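Local atomic coordinates of YCAC GENE product (Escherichia coli, PDB entry 1YAC), a protein that is probably a hydrolase of the isochorismatase family whose substrate is not known, and assembles as an octamer. Residues Met163-Val168 / Thr185-His190. Sequence-based numbering, arbitrary orientation.
Sequences MTWFGV and TLFSNH
Phe187 meets both aromatic residues that open the helix 165-173, and its CA, 8.1 Å from that of Phe166, forms the closest CA pair between the two segments. With CG anti to its own carbonyl carbon (chi1 -69°), its ring reaches across to Phe166, whose CE1 stands 3.3 Å above the ring plane, over its centre. The planes are inclined at 44°, an oblique arrangement; a single corner of Phe166 presses on the face, with CE1 3.4 Å from Phe187 CZ. Phe187 CD1 also lies at the edge of the Trp165 indole, near its plane, 4.3 Å from CZ3, while Ala169 and Cys170 extend the apolar surroundings. A serine in place of Phe187 would probably open a gap beneath Phe166 CE1 and deprive the Trp165 edge of this neighbour. Three residues on, His190 crosses Trp165: its CB sits 3.6 Å from both CZ2 and CH2, and the imidazole turns an edge toward the face of the six-membered ring, with centroids 5.9 Å apart and planes at 74°. Polar bonds to helix 33-49 are consistent with fixed orientations for both rings, since His190 NE2 bonds Asp45 OD2 and Trp165 NE1 bonds Asn39 OD1. Phe166 also makes an edge-to-face pair with Phe143 of a second subunit. This aromatic cluster joins helix 180-190, near the C-terminus, to the start of helix 165-173, just after strand 161-163, an outermost strand of the parallel sheet within this chain, in a protein with the three-layer alpha-beta-alpha sandwich of the isochorismatase-like fold.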
ATOM      1  N   MET A 163       4.507 -20.630 -10.470  1.00  6.94           N
ATOM      2  CA  MET A 163       4.076 -20.084 -11.742  1.00  7.56           C
ATOM      3  C   MET A 163       2.704 -19.410 -11.610  1.00  6.74           C
ATOM      4  O   MET A 163       2.059 -19.453 -10.551  1.00  6.65           O
ATOM      5  CB  MET A 163       4.043 -21.205 -12.805  1.00  8.72           C
ATOM      6  CG  MET A 163       5.452 -21.584 -13.360  1.00  8.22           C
ATOM      7  SD  MET A 163       5.348 -22.804 -14.639  1.00 16.26           S
ATOM      8  CE  MET A 163       5.060 -21.816 -16.048  1.00 11.94           C
ATOM      9  N   THR A 164       2.298 -18.716 -12.664  1.00  6.75           N
ATOM     10  CA  THR A 164       1.001 -18.051 -12.678  1.00  7.48           C
ATOM     11  C   THR A 164       0.273 -18.546 -13.927  1.00  7.95           C
ATOM     12  O   THR A 164       0.925 -18.998 -14.873  1.00  7.22           O
ATOM     13  CB  THR A 164       1.155 -16.509 -12.559  1.00  6.39           C
ATOM     14  OG1 THR A 164       2.251 -16.058 -13.360  1.00  6.82           O
ATOM     15  CG2 THR A 164       1.459 -16.147 -11.093  1.00  8.53           C
ATOM     16  N   TRP A 165      -1.056 -18.464 -13.947  1.00  7.40           N
ATOM     17  CA  TRP A 165      -1.805 -19.038 -15.059  1.00  7.07           C
ATOM     18  C   TRP A 165      -1.410 -18.662 -16.474  1.00  6.42           C
ATOM     19  O   TRP A 165      -1.339 -19.535 -17.334  1.00  7.28           O
ATOM     20  CB  TRP A 165      -3.338 -18.962 -14.840  1.00  7.12           C
ATOM     21  CG  TRP A 165      -3.979 -17.662 -15.208  1.00  7.33           C
ATOM     22  CD1 TRP A 165      -4.357 -16.662 -14.356  1.00  7.35           C
ATOM     23  CD2 TRP A 165      -4.301 -17.213 -16.531  1.00  7.32           C
ATOM     24  NE1 TRP A 165      -4.889 -15.613 -15.073  1.00  7.89           N
ATOM     25  CE2 TRP A 165      -4.865 -15.926 -16.410  1.00  8.31           C
ATOM     26  CE3 TRP A 165      -4.163 -17.775 -17.811  1.00  6.99           C
ATOM     27  CZ2 TRP A 165      -5.291 -15.187 -17.519  1.00  9.19           C
ATOM     28  CZ3 TRP A 165      -4.583 -17.045 -18.912  1.00  7.93           C
ATOM     29  CH2 TRP A 165      -5.141 -15.762 -18.760  1.00  9.17           C
ATOM     30  N   PHE A 166      -1.140 -17.385 -16.727  1.00  5.61           N
ATOM     31  CA  PHE A 166      -0.769 -16.967 -18.078  1.00  7.23           C
ATOM     32  C   PHE A 166       0.564 -17.620 -18.459  1.00  7.47           C
ATOM     33  O   PHE A 166       0.714 -18.137 -19.575  1.00  8.31           O
ATOM     34  CB  PHE A 166      -0.697 -15.440 -18.175  1.00  6.99           C
ATOM     35  CG  PHE A 166      -0.274 -14.932 -19.531  1.00  8.64           C
ATOM     36  CD1 PHE A 166      -1.199 -14.809 -20.566  1.00  9.76           C
ATOM     37  CD2 PHE A 166       1.044 -14.535 -19.755  1.00  8.53           C
ATOM     38  CE1 PHE A 166      -0.820 -14.290 -21.802  1.00  8.10           C
ATOM     39  CE2 PHE A 166       1.430 -14.018 -20.987  1.00  8.87           C
ATOM     40  CZ  PHE A 166       0.493 -13.896 -22.010  1.00 10.17           C
ATOM     41  N   GLY A 167       1.500 -17.643 -17.506  1.00  7.52           N
ATOM     42  CA  GLY A 167       2.784 -18.282 -17.737  1.00  7.48           C
ATOM     43  C   GLY A 167       2.604 -19.771 -18.022  1.00  8.16           C
ATOM     44  O   GLY A 167       3.250 -20.326 -18.922  1.00  7.02           O
ATOM     45  N   VAL A 168       1.725 -20.417 -17.251  1.00  8.23           N
ATOM     46  CA  VAL A 168       1.411 -21.846 -17.419  1.00  8.38           C
ATOM     47  C   VAL A 168       0.894 -22.096 -18.857  1.00  8.69           C
ATOM     48  O   VAL A 168       1.387 -22.981 -19.566  1.00  8.75           O
ATOM     49  CB  VAL A 168       0.322 -22.314 -16.370  1.00  7.50           C
ATOM     50  CG1 VAL A 168      -0.186 -23.731 -16.686  1.00  7.23           C
ATOM     51  CG2 VAL A 168       0.892 -22.275 -14.942  1.00  6.63           C
ATOM     52  N   THR A 185      -8.378 -16.713 -27.840  1.00 15.10           N
ATOM     53  CA  THR A 185      -9.680 -16.715 -27.186  1.00 15.71           C
ATOM     54  C   THR A 185      -9.513 -16.834 -25.677  1.00 15.61           C
ATOM     55  O   THR A 185     -10.147 -16.092 -24.917  1.00 16.69           O
ATOM     56  CB  THR A 185     -10.581 -17.859 -27.728  1.00 16.92           C
ATOM     57  OG1 THR A 185     -10.868 -17.609 -29.107  1.00 19.92           O
ATOM     58  CG2 THR A 185     -11.906 -17.924 -26.974  1.00 16.65           C
ATOM     59  N   LEU A 186      -8.629 -17.733 -25.247  1.00 14.85           N
ATOM     60  CA  LEU A 186      -8.367 -17.934 -23.822  1.00 14.02           C
ATOM     61  C   LEU A 186      -7.868 -16.620 -23.216  1.00 12.47           C
ATOM     62  O   LEU A 186      -8.336 -16.193 -22.162  1.00 11.65           O
ATOM     63  CB  LEU A 186      -7.312 -19.029 -23.620  1.00 15.12           C
ATOM     64  CG  LEU A 186      -6.825 -19.272 -22.179  1.00 16.51           C
ATOM     65  CD1 LEU A 186      -7.897 -20.020 -21.396  1.00 14.74           C
ATOM     66  CD2 LEU A 186      -5.522 -20.080 -22.189  1.00 16.87           C
ATOM     67  N   PHE A 187      -6.932 -15.975 -23.900  1.00 11.34           N
ATOM     68  CA  PHE A 187      -6.371 -14.717 -23.420  1.00 11.43           C
ATOM     69  C   PHE A 187      -7.408 -13.593 -23.399  1.00 11.90           C
ATOM     70  O   PHE A 187      -7.540 -12.858 -22.412  1.00 12.62           O
ATOM     71  CB  PHE A 187      -5.164 -14.322 -24.276  1.00 11.79           C
ATOM     72  CG  PHE A 187      -3.963 -15.226 -24.111  1.00 12.77           C
ATOM     73  CD1 PHE A 187      -3.927 -16.213 -23.119  1.00 13.02           C
ATOM     74  CD2 PHE A 187      -2.858 -15.080 -24.948  1.00 12.61           C
ATOM     75  CE1 PHE A 187      -2.812 -17.039 -22.965  1.00 13.89           C
ATOM     76  CE2 PHE A 187      -1.738 -15.901 -24.802  1.00 13.72           C
ATOM     77  CZ  PHE A 187      -1.716 -16.884 -23.806  1.00 13.20           C
ATOM     78  N   SER A 188      -8.157 -13.468 -24.483  1.00 11.80           N
ATOM     79  CA  SER A 188      -9.183 -12.435 -24.581  1.00 13.67           C
ATOM     80  C   SER A 188     -10.249 -12.578 -23.479  1.00 13.12           C
ATOM     81  O   SER A 188     -10.702 -11.584 -22.909  1.00 12.68           O
ATOM     82  CB  SER A 188      -9.836 -12.485 -25.975  1.00 15.26           C
ATOM     83  OG  SER A 188     -10.839 -11.490 -26.113  1.00 20.87           O
ATOM     84  N   ASN A 189     -10.610 -13.820 -23.168  1.00 11.90           N
ATOM     85  CA  ASN A 189     -11.612 -14.090 -22.137  1.00 11.21           C
ATOM     86  C   ASN A 189     -11.134 -13.841 -20.718  1.00 11.29           C
ATOM     87  O   ASN A 189     -11.950 -13.647 -19.821  1.00 10.08           O
ATOM     88  CB  ASN A 189     -12.093 -15.546 -22.216  1.00 11.36           C
ATOM     89  CG  ASN A 189     -12.879 -15.827 -23.485  1.00 15.05           C
ATOM     90  OD1 ASN A 189     -13.571 -14.948 -23.988  1.00 17.59           O
ATOM     91  ND2 ASN A 189     -12.664 -16.977 -24.077  1.00 16.01           N
ATOM     92  N   HIS A 190      -9.812 -13.825 -20.524  1.00  8.96           N
ATOM     93  CA  HIS A 190      -9.251 -13.660 -19.191  1.00  8.05           C
ATOM     94  C   HIS A 190      -8.261 -12.525 -18.935  1.00  8.19           C
ATOM     95  O   HIS A 190      -7.733 -12.400 -17.832  1.00  8.75           O
ATOM     96  CB  HIS A 190      -8.673 -14.999 -18.725  1.00  8.99           C
ATOM     97  CG  HIS A 190      -9.704 -16.073 -18.631  1.00  9.85           C
ATOM     98  ND1 HIS A 190     -10.693 -16.078 -17.670  1.00  9.35           N
ATOM     99  CD2 HIS A 190      -9.930 -17.162 -19.405  1.00  9.61           C
ATOM    100  CE1 HIS A 190     -11.475 -17.132 -17.844  1.00  9.89           C
ATOM    101  NE2 HIS A 190     -11.030 -17.799 -18.892  1.00  8.77           N
TER